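Side-chain contacts in ribonucleoside-diphosphate reductase subunit beta (Streptococcus sanguinis, PDB 4N83), which forms the small, dimanganese-containing subunit of a class Ib ribonucleotide reductase, an enzyme that probably supplies deoxyribonucleotides for DNA synthesis: residues L64-Q69 with R189-H194; Q28-T33 with Q94-V99; K52-K57 with E237-T242. All coordinates share one frame; numbering follows the deposited sequence.

Contact 1. Residues L64-Q69 with R189-H194; sequences LLDTLQ and RDESVH. With MN (manganese (II) ion), chain J; MN (manganese (II) ion), chain I.
Asp66 and Glu191 meet through a metal ion rather than through each other. Asp66 OD1 binds the chain J manganese at 2.1 Å, and Glu191 OE2 reaches the same ion at 2.2 Å from nearly the opposite direction, with an angle of about 161° at the metal. The ion therefore bridges two carboxylate oxygens, Asp66 OD1 and Glu191 OE2, that lie 4.3 Å apart, and its charge would be expected to offset their mutual repulsion. Glu191 also serves the second site: its OE1 binds the chain I manganese at 2.4 Å. A bend at chi2 (-56°) brings the carboxylate between the two ions, each oxygen binding one of them.

His194, one helical turn on, donates from ND1 to Glu191 OE1 over 3.1 Å. The acceptor lies in the imidazole plane but is met from above its own carboxylate plane, by 62°. ND1 of His194 also stands 3.0 Å from the chain I manganese, so although His194 is counted in that site, this distance is long for a direct bond. Outside the two segments, Glu97 and Glu157 supply further bridging carboxylates, His100 is a ligand of the chain J ion, and Asp66 OD2 is engaged by Tyr104 OH, the predicted active-site tyrosine.

Close approach is confined to the buried metal bonds. The backbones stay well apart, Asp66 CA and Glu191 CA being 10.7 Å from each other, and the segments bury just 27 Å² between them. On the outer side of 189-194, Arg189 and Ser192 are exposed, whereas Leu64, Thr67 and Leu68 pack against the second subunit. Two helices that hardly touch, joined by carboxylates across a pair of metals, are characteristic of the dinuclear site in the ferritin-like four-helix bundle of ribonucleotide reductase small subunits.

Contact 2. Residues Q28-T33 with Q94-V99; sequences QFWLDT and QFMESV. With MN (manganese (II) ion), chain J; MN (manganese (II) ion), chain I.
Val99 sets one methyl, CG1, squarely over the six-membered ring of Trp30: it lies 4.1 Å from the ring centroid and only 7° off the ring normal, a CH-pi contact. CG1 is held anti to the backbone N (chi1 174°), while the indole approaches with its CG between its own backbone N and carbonyl carbon. The pyrrole side of the same indole receives Met96, whose CE comes within 3.5 Å of Trp30 NE1 at an oblique angle. The bend at chi2 places SD near Phe29, and the bend at chi3 turns CE to the indole: SD lies 5.5 Å from the Phe29 ring centroid, 49° off the normal, an oblique Met-aromatic contact. Phe29 itself meets Phe95, with CE1 of Phe29 3.6 Å from CE2 of Phe95; the Phe29 atom sits at the edge of the Phe95 ring, near its plane.

This apolar layer seals an irregular loop onto a helix of the ferritin-like bundle. The helix turns another side chain, Glu97, away from the loop and toward the dimetal centre, where OE1 binds the chain J manganese at 2.2 Å and OE2 binds the chain I ion. One helical segment thus has a hydrophobic side under the loop and a metal-binding side.

A second shell lies behind the indole: Trp30 NE1 hydrogen-bonds Asp190 OD2 on helix 178-206, which restrains its rotation. In this family a Trp-Asp pair near a metal-ligating histidine is thought to lie on the radical-transfer route, and Trp30 with Asp190, close to His100, is consistent with that role. Further out, Asp32 OD1 hydrogen-bonds Ser106 OG, and Phe29 stacks on Phe29 of the second subunit, so the aromatic layer continues into the dimer interface.

Contact 3. Residues K52-K57 with E237-T242; sequences KDLVGK and ESLYDT
Leu54 and Tyr240 run at about a right angle to each other, the forked end of the leucine lying against the phenol ring. Its CD1 is 4.3 Å above the ring plane, displaced toward the rim, while CD2 makes the nearer atomic approach, 3.8 Å from Tyr240 CE2. CD1 also turns to Leu239, reaching its CB at 3.7 Å, so CD1 sits between Leu239 CB and the Tyr240 face, while CD2 touches the ring at CE2. This reach depends on CG standing anti to the backbone N (chi1 178°), which swings the fork across from a CB that does not itself point at 237-242.

The end of Leu239 meets the next turn of helix 49-78. Its CD2 lies obliquely against the aliphatic part of Lys57, 3.6 Å from CD and 3.8 Å from CB of that lysine. Extended beyond CG, the lysine chain passes its methylenes over the leucine methyl and carries the ammonium group onward; NZ forms a long salt bridge of 3.6 Å with Asp53 OD2 and a cation-pi contact with Trp123. The side chain is thus apolar where it meets Leu239 and charged at its end.

No hydrogen bond links the two segments. The phenol OH of Tyr240 instead hydrogen-bonds Thr167 OG1, and Trp245 borders both Leu54 and Tyr240. With Leu54 CA and Leu239 CA 6.6 Å apart, this is close apolar helix packing, joining the N-terminal part of helix 49-78 to the C-terminal part of helix 211-240 in the all-helical small-subunit fold, well away from the metals.

From the N terminus, the loop 28-33 comes first and pairs with 94-99, so contact 2 closes the earliest loop. Residues 52-57 open the long loop that contact 3 closes at 237-242, and 64-69, farther along the same helix 49-78, open the one that contact 1 closes at 189-194. Contact 1 is therefore nested inside contact 3, whereas contact 2 crosses both. Contacts 1 and 2 adjoin, their centres 10 Å apart, and share the two manganese ions; contact 3 is remote, its centre 22 Å from that of contact 1. Together they tie helix 49-78 to helices 178-206 and 211-240, and the loop after helix 16-27 to helix 84-111.

Contact 1. Residues L64-Q69 with R189-H194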
loop_
_atom_site.group_PDB
_atom_site.type_symbol
_atom_site.label_atom_id
_atom_site.label_comp_id
_atom_site.label_asym_id
_atom_site.label_seq_id
_atom_site.Cartn_x
_atom_site.Cartn_y
_atom_site.Cartn_z
ATOM N N LEU A 64 18.086 -2.829 -2.385
ATOM C CA LEU A 64 17.829 -2.905 -3.822
ATOM C C LEU A 64 16.624 -3.795 -4.127
ATOM O O LEU A 64 15.830 -3.490 -5.018
ATOM C CB LEU A 64 19.066 -3.445 -4.550
ATOM C CG LEU A 64 19.072 -3.369 -6.079
ATOM C CD1 LEU A 64 19.262 -1.933 -6.550
ATOM C CD2 LEU A 64 20.161 -4.264 -6.648
ATOM N N LEU A 65 16.492 -4.887 -3.376
ATOM C CA LEU A 65 15.442 -5.877 -3.614
ATOM C C LEU A 65 14.114 -5.545 -2.923
ATOM O O LEU A 65 13.061 -5.999 -3.371
ATOM C CB LEU A 65 15.923 -7.261 -3.187
ATOM C CG LEU A 65 17.198 -7.756 -3.876
ATOM C CD1 LEU A 65 17.735 -8.997 -3.178
ATOM C CD2 LEU A 65 16.951 -8.030 -5.353
ATOM N N ASP A 66 14.160 -4.776 -1.836
ATOM C CA ASP A 66 12.933 -4.241 -1.227
ATOM C C ASP A 66 12.395 -3.056 -2.036
ATOM O O ASP A 66 11.198 -2.766 -1.993
ATOM C CB ASP A 66 13.157 -3.836 0.240
ATOM C CG ASP A 66 12.845 -4.965 1.216
ATOM O OD1 ASP A 66 11.722 -5.510 1.169
ATOM O OD2 ASP A 66 13.717 -5.294 2.046
ATOM N N THR A 67 13.284 -2.372 -2.759
ATOM C CA THR A 67 12.885 -1.338 -3.717
ATOM C C THR A 67 12.261 -1.989 -4.950
ATOM O O THR A 67 11.259 -1.506 -5.478
ATOM C CB THR A 67 14.087 -0.482 -4.168
ATOM O OG1 THR A 67 14.805 -0.016 -3.020
ATOM C CG2 THR A 67 13.624 0.715 -4.995
ATOM N N LEU A 68 12.876 -3.079 -5.405
ATOM C CA LEU A 68 12.367 -3.861 -6.533
ATOM C C LEU A 68 10.938 -4.345 -6.291
ATOM O O LEU A 68 10.105 -4.311 -7.198
ATOM C CB LEU A 68 13.282 -5.065 -6.788
ATOM C CG LEU A 68 12.861 -6.069 -7.864
ATOM C CD1 LEU A 68 12.838 -5.415 -9.235
ATOM C CD2 LEU A 68 13.793 -7.270 -7.855
ATOM N N GLN A 69 10.669 -4.793 -5.068
ATOM C CA GLN A 69 9.359 -5.337 -4.708
ATOM C C GLN A 69 8.282 -4.257 -4.588
ATOM O O GLN A 69 7.170 -4.431 -5.091
ATOM C CB GLN A 69 9.446 -6.134 -3.400
ATOM C CG GLN A 69 10.170 -7.467 -3.523
ATOM C CD GLN A 69 9.344 -8.526 -4.230
ATOM O OE1 GLN A 69 8.742 -9.389 -3.591
ATOM N NE2 GLN A 69 9.308 -8.464 -5.555
ATOM N N ARG A 189 9.241 -11.141 9.895
ATOM C CA ARG A 189 7.885 -11.462 10.345
ATOM C C ARG A 189 6.853 -11.173 9.254
ATOM O O ARG A 189 5.919 -11.952 9.059
ATOM C CB ARG A 189 7.529 -10.680 11.615
ATOM C CG ARG A 189 6.246 -11.147 12.288
ATOM C CD ARG A 189 5.921 -10.325 13.525
ATOM N NE ARG A 189 5.467 -8.973 13.198
ATOM C CZ ARG A 189 5.160 -8.037 14.097
ATOM N NH1 ARG A 189 5.253 -8.290 15.398
ATOM N NH2 ARG A 189 4.757 -6.837 13.693
ATOM N N ASP A 190 7.025 -10.054 8.551
ATOM C CA ASP A 190 6.144 -9.696 7.437
ATOM C C ASP A 190 6.359 -10.607 6.233
ATOM O O ASP A 190 5.394 -11.081 5.633
ATOM C CB ASP A 190 6.353 -8.236 7.011
ATOM C CG ASP A 190 5.713 -7.244 7.965
ATOM O OD1 ASP A 190 4.694 -7.582 8.607
ATOM O OD2 ASP A 190 6.228 -6.111 8.062
ATOM N N GLU A 191 7.621 -10.844 5.884
ATOM C CA GLU A 191 7.952 -11.648 4.705
ATOM C C GLU A 191 7.640 -13.131 4.892
ATOM O O GLU A 191 7.393 -13.840 3.916
ATOM C CB GLU A 191 9.420 -11.457 4.301
ATOM C CG GLU A 191 9.768 -10.055 3.808
ATOM C CD GLU A 191 8.917 -9.593 2.635
ATOM O OE1 GLU A 191 8.343 -10.444 1.925
ATOM O OE2 GLU A 191 8.815 -8.367 2.421
ATOM N N SER A 192 7.649 -13.599 6.137
ATOM C CA SER A 192 7.227 -14.965 6.443
ATOM C C SER A 192 5.756 -15.173 6.075
ATOM O O SER A 192 5.381 -16.230 5.569
ATOM C CB SER A 192 7.451 -15.278 7.925
ATOM O OG SER A 192 7.095 -16.615 8.224
ATOM N N VAL A 193 4.938 -14.150 6.321
ATOM C CA VAL A 193 3.509 -14.190 6.004
ATOM C C VAL A 193 3.252 -13.954 4.511
ATOM O O VAL A 193 2.318 -14.527 3.943
ATOM C CB VAL A 193 2.716 -13.153 6.835
ATOM C CG1 VAL A 193 1.234 -13.185 6.474
ATOM C CG2 VAL A 193 2.900 -13.408 8.325
ATOM N N HIS A 194 4.071 -13.113 3.879
ATOM C CA HIS A 194 3.955 -12.856 2.438
ATOM C C HIS A 194 4.202 -14.124 1.628
ATOM O O HIS A 194 3.425 -14.457 0.731
ATOM C CB HIS A 194 4.932 -11.765 1.983
ATOM C CG HIS A 194 4.585 -10.396 2.479
ATOM N ND1 HIS A 194 5.530 -9.409 2.659
ATOM C CD2 HIS A 194 3.401 -9.853 2.845
ATOM C CE1 HIS A 194 4.941 -8.314 3.105
ATOM N NE2 HIS A 194 3.649 -8.557 3.226
HETATM MN MN MN J . 10.482 -7.171 1.627
HETATM MN MN MN I . 6.908 -9.845 0.054
#

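Contact 2. Residues Q28-T33 with Q94-V99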
loop_
_atom_site.group_PDB
_atom_site.type_symbol
_atom_site.label_atom_id
_atom_site.label_comp_id
_atom_site.label_asym_id
_atom_site.label_seq_id
_atom_site.Cartn_x
_atom_site.Cartn_y
_atom_site.Cartn_z
ATOM N N GLN A 28 0.290 -6.565 12.055
ATOM C CA GLN A 28 1.754 -6.521 11.990
ATOM C C GLN A 28 2.283 -5.240 11.324
ATOM O O GLN A 28 3.315 -5.269 10.651
ATOM C CB GLN A 28 2.291 -7.750 11.243
ATOM C CG GLN A 28 2.220 -9.050 12.027
ATOM C CD GLN A 28 2.749 -10.238 11.240
ATOM O OE1 GLN A 28 3.483 -10.075 10.261
ATOM N NE2 GLN A 28 2.382 -11.442 11.666
ATOM N N PHE A 29 1.580 -4.124 11.510
ATOM C CA PHE A 29 2.021 -2.817 11.007
ATOM C C PHE A 29 3.130 -2.261 11.903
ATOM O O PHE A 29 3.082 -2.421 13.123
ATOM C CB PHE A 29 0.828 -1.847 10.960
ATOM C CG PHE A 29 1.199 -0.413 10.688
ATOM C CD1 PHE A 29 1.080 0.122 9.410
ATOM C CD2 PHE A 29 1.637 0.416 11.717
ATOM C CE1 PHE A 29 1.408 1.447 9.163
ATOM C CE2 PHE A 29 1.969 1.738 11.473
ATOM C CZ PHE A 29 1.854 2.255 10.194
ATOM N N TRP A 30 4.121 -1.605 11.298
ATOM C CA TRP A 30 5.217 -0.993 12.060
ATOM C C TRP A 30 5.959 0.094 11.282
ATOM O O TRP A 30 5.836 0.195 10.057
ATOM C CB TRP A 30 6.210 -2.063 12.521
ATOM C CG TRP A 30 6.879 -2.801 11.401
ATOM C CD1 TRP A 30 6.379 -3.858 10.705
ATOM C CD2 TRP A 30 8.179 -2.543 10.860
ATOM N NE1 TRP A 30 7.282 -4.275 9.758
ATOM C CE2 TRP A 30 8.397 -3.482 9.832
ATOM C CE3 TRP A 30 9.179 -1.605 11.142
ATOM C CZ2 TRP A 30 9.576 -3.514 9.083
ATOM C CZ3 TRP A 30 10.354 -1.636 10.396
ATOM C CH2 TRP A 30 10.540 -2.587 9.379
ATOM N N LEU A 31 6.729 0.899 12.013
ATOM C CA LEU A 31 7.540 1.969 11.429
ATOM C C LEU A 31 8.940 2.015 12.042
ATOM O O LEU A 31 9.125 1.729 13.225
ATOM C CB LEU A 31 6.855 3.327 11.618
ATOM C CG LEU A 31 5.662 3.641 10.712
ATOM C CD1 LEU A 31 4.960 4.906 11.183
ATOM C CD2 LEU A 31 6.096 3.780 9.260
ATOM N N ASP A 32 9.915 2.393 11.220
ATOM C CA ASP A 32 11.312 2.510 11.651
ATOM C C ASP A 32 11.548 3.657 12.639
ATOM O O ASP A 32 12.525 3.639 13.390
ATOM C CB ASP A 32 12.240 2.674 10.436
ATOM C CG ASP A 32 11.792 3.779 9.491
ATOM O OD1 ASP A 32 12.384 4.877 9.531
ATOM O OD2 ASP A 32 10.841 3.550 8.714
ATOM N N THR A 33 10.658 4.647 12.632
ATOM C CA THR A 33 10.781 5.821 13.498
ATOM C C THR A 33 10.526 5.527 14.985
ATOM O O THR A 33 10.903 6.327 15.844
ATOM C CB THR A 33 9.826 6.941 13.042
ATOM O OG1 THR A 33 8.515 6.400 12.838
ATOM C CG2 THR A 33 10.318 7.568 11.744
ATOM N N GLN A 94 2.358 -4.199 -0.665
ATOM C CA GLN A 94 3.210 -3.262 -1.401
ATOM C C GLN A 94 3.674 -2.084 -0.548
ATOM O O GLN A 94 4.817 -1.636 -0.677
ATOM C CB GLN A 94 2.489 -2.734 -2.639
ATOM C CG GLN A 94 3.411 -1.988 -3.589
ATOM C CD GLN A 94 2.723 -1.575 -4.871
ATOM O OE1 GLN A 94 1.533 -1.258 -4.874
ATOM N NE2 GLN A 94 3.469 -1.576 -5.974
ATOM N N PHE A 95 2.786 -1.579 0.306
ATOM C CA PHE A 95 3.138 -0.503 1.235
ATOM C C PHE A 95 4.216 -0.953 2.224
ATOM O O PHE A 95 5.189 -0.234 2.452
ATOM C CB PHE A 95 1.903 0.001 1.988
ATOM C CG PHE A 95 2.226 0.745 3.255
ATOM C CD1 PHE A 95 3.018 1.887 3.226
ATOM C CD2 PHE A 95 1.740 0.303 4.477
ATOM C CE1 PHE A 95 3.323 2.566 4.394
ATOM C CE2 PHE A 95 2.036 0.981 5.646
ATOM C CZ PHE A 95 2.828 2.115 5.606
ATOM N N MET A 96 4.043 -2.138 2.803
ATOM C CA MET A 96 5.023 -2.675 3.752
ATOM C C MET A 96 6.376 -2.955 3.094
ATOM O O MET A 96 7.407 -2.871 3.756
ATOM C CB MET A 96 4.490 -3.942 4.439
ATOM C CG MET A 96 3.328 -3.708 5.397
ATOM S SD MET A 96 3.578 -2.371 6.586
ATOM C CE MET A 96 5.144 -2.839 7.318
ATOM N N GLU A 97 6.372 -3.277 1.801
ATOM C CA GLU A 97 7.622 -3.457 1.057
ATOM C C GLU A 97 8.394 -2.137 0.945
ATOM O O GLU A 97 9.626 -2.138 0.929
ATOM C CB GLU A 97 7.362 -4.036 -0.342
ATOM C CG GLU A 97 6.720 -5.422 -0.369
ATOM C CD GLU A 97 7.637 -6.544 0.087
ATOM O OE1 GLU A 97 8.755 -6.266 0.571
ATOM O OE2 GLU A 97 7.233 -7.721 -0.034
ATOM N N SER A 98 7.670 -1.021 0.872
ATOM C CA SER A 98 8.289 0.312 0.892
ATOM C C SER A 98 8.838 0.660 2.277
ATOM O O SER A 98 9.870 1.326 2.386
ATOM C CB SER A 98 7.304 1.398 0.432
ATOM O OG SER A 98 7.313 1.538 -0.980
ATOM N N VAL A 99 8.145 0.218 3.325
ATOM C CA VAL A 99 8.610 0.419 4.700
ATOM C C VAL A 99 9.909 -0.353 4.924
ATOM O O VAL A 99 10.822 0.143 5.585
ATOM C CB VAL A 99 7.555 -0.019 5.743
ATOM C CG1 VAL A 99 8.121 0.051 7.157
ATOM C CG2 VAL A 99 6.308 0.847 5.637
HETATM MN MN MN J . 10.482 -7.171 1.627
HETATM MN MN MN I . 6.908 -9.845 0.054
#

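Contact 3. Residues K52-K57 with E237-T242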
loop_
_atom_site.group_PDB
_atom_site.type_symbol
_atom_site.label_atom_id
_atom_site.label_comp_id
_atom_site.label_asym_id
_atom_site.label_seq_id
_atom_site.Cartn_x
_atom_site.Cartn_y
_atom_site.Cartn_z
ATOM N N LYS A 52 32.481 -3.971 9.955
ATOM C CA LYS A 52 31.678 -2.777 9.645
ATOM C C LYS A 52 31.323 -2.673 8.161
ATOM O O LYS A 52 30.200 -2.306 7.813
ATOM C CB LYS A 52 32.400 -1.493 10.077
ATOM C CG LYS A 52 32.270 -1.158 11.553
ATOM C CD LYS A 52 32.852 0.213 11.851
ATOM C CE LYS A 52 32.672 0.596 13.309
ATOM N NZ LYS A 52 33.315 1.903 13.619
ATOM N N ASP A 53 32.283 -2.991 7.296
ATOM C CA ASP A 53 32.088 -2.888 5.848
ATOM C C ASP A 53 31.102 -3.937 5.323
ATOM O O ASP A 53 30.415 -3.700 4.330
ATOM C CB ASP A 53 33.430 -3.011 5.115
ATOM C CG ASP A 53 33.396 -2.402 3.724
ATOM O OD1 ASP A 53 33.218 -1.169 3.615
ATOM O OD2 ASP A 53 33.566 -3.151 2.740
ATOM N N LEU A 54 31.034 -5.087 5.992
ATOM C CA LEU A 54 30.109 -6.154 5.607
ATOM C C LEU A 54 28.649 -5.785 5.878
ATOM O O LEU A 54 27.759 -6.186 5.128
ATOM C CB LEU A 54 30.457 -7.452 6.343
ATOM C CG LEU A 54 29.558 -8.667 6.090
ATOM C CD1 LEU A 54 29.497 -9.010 4.609
ATOM C CD2 LEU A 54 30.049 -9.857 6.898
ATOM N N VAL A 55 28.411 -5.026 6.946
ATOM C CA VAL A 55 27.052 -4.665 7.364
ATOM C C VAL A 55 26.354 -3.758 6.344
ATOM O O VAL A 55 25.192 -3.989 5.998
ATOM C CB VAL A 55 27.055 -4.004 8.766
ATOM C CG1 VAL A 55 25.699 -3.396 9.097
ATOM C CG2 VAL A 55 27.443 -5.027 9.823
ATOM N N GLY A 56 27.061 -2.737 5.867
ATOM C CA GLY A 56 26.511 -1.804 4.880
ATOM C C GLY A 56 26.236 -2.446 3.530
ATOM O O GLY A 56 25.233 -2.139 2.883
ATOM N N LYS A 57 27.132 -3.335 3.106
ATOM C CA LYS A 57 26.976 -4.070 1.849
ATOM C C LYS A 57 25.792 -5.039 1.890
ATOM O O LYS A 57 25.170 -5.313 0.861
ATOM C CB LYS A 57 28.258 -4.842 1.519
ATOM C CG LYS A 57 29.426 -3.962 1.102
ATOM C CD LYS A 57 30.633 -4.799 0.706
ATOM C CE LYS A 57 31.687 -3.963 0.000
ATOM N NZ LYS A 57 32.872 -4.778 -0.383
ATOM N N GLU A 237 30.374 -15.556 -1.459
ATOM C CA GLU A 237 31.840 -15.555 -1.472
ATOM C C GLU A 237 32.417 -14.154 -1.704
ATOM O O GLU A 237 33.531 -13.860 -1.268
ATOM C CB GLU A 237 32.369 -16.532 -2.529
ATOM C CG GLU A 237 32.164 -17.995 -2.162
ATOM C CD GLU A 237 32.545 -18.953 -3.276
ATOM O OE1 GLU A 237 33.603 -18.750 -3.908
ATOM O OE2 GLU A 237 31.792 -19.923 -3.507
ATOM N N SER A 238 31.654 -13.296 -2.380
ATOM C CA SER A 238 32.053 -11.903 -2.602
ATOM C C SER A 238 32.059 -11.068 -1.315
ATOM O O SER A 238 32.736 -10.041 -1.249
ATOM C CB SER A 238 31.135 -11.245 -3.640
ATOM O OG SER A 238 31.455 -9.877 -3.823
ATOM N N LEU A 239 31.306 -11.506 -0.306
ATOM C CA LEU A 239 31.195 -10.782 0.963
ATOM C C LEU A 239 31.868 -11.501 2.135
ATOM O O LEU A 239 32.697 -10.916 2.831
ATOM C CB LEU A 239 29.720 -10.553 1.308
ATOM C CG LEU A 239 28.914 -9.601 0.421
ATOM C CD1 LEU A 239 27.481 -9.517 0.928
ATOM C CD2 LEU A 239 29.551 -8.220 0.371
ATOM N N TYR A 240 31.510 -12.767 2.339
ATOM C CA TYR A 240 31.797 -13.474 3.597
ATOM C C TYR A 240 33.144 -14.217 3.680
ATOM O O TYR A 240 33.415 -14.877 4.684
ATOM C CB TYR A 240 30.657 -14.461 3.898
ATOM C CG TYR A 240 29.332 -13.798 4.213
ATOM C CD1 TYR A 240 28.379 -13.585 3.219
ATOM C CD2 TYR A 240 29.029 -13.389 5.509
ATOM C CE1 TYR A 240 27.165 -12.981 3.506
ATOM C CE2 TYR A 240 27.817 -12.783 5.807
ATOM C CZ TYR A 240 26.889 -12.583 4.803
ATOM O OH TYR A 240 25.685 -11.983 5.094
ATOM N N ASP A 241 33.984 -14.113 2.650
ATOM C CA ASP A 241 35.264 -14.839 2.639
ATOM C C ASP A 241 36.304 -14.264 3.605
ATOM O O ASP A 241 37.069 -15.018 4.207
ATOM C CB ASP A 241 35.849 -14.923 1.219
ATOM C CG ASP A 241 35.470 -16.212 0.499
ATOM O OD1 ASP A 241 35.476 -17.288 1.137
ATOM O OD2 ASP A 241 35.182 -16.155 -0.714
ATOM N N THR A 242 36.330 -12.941 3.749
ATOM C CA THR A 242 37.285 -12.281 4.644
ATOM C C THR A 242 36.955 -12.541 6.115
ATOM O O THR A 242 37.816 -12.983 6.880
ATOM C CB THR A 242 37.339 -10.762 4.397
ATOM O OG1 THR A 242 36.013 -10.222 4.400
ATOM C CG2 THR A 242 38.009 -10.462 3.064
#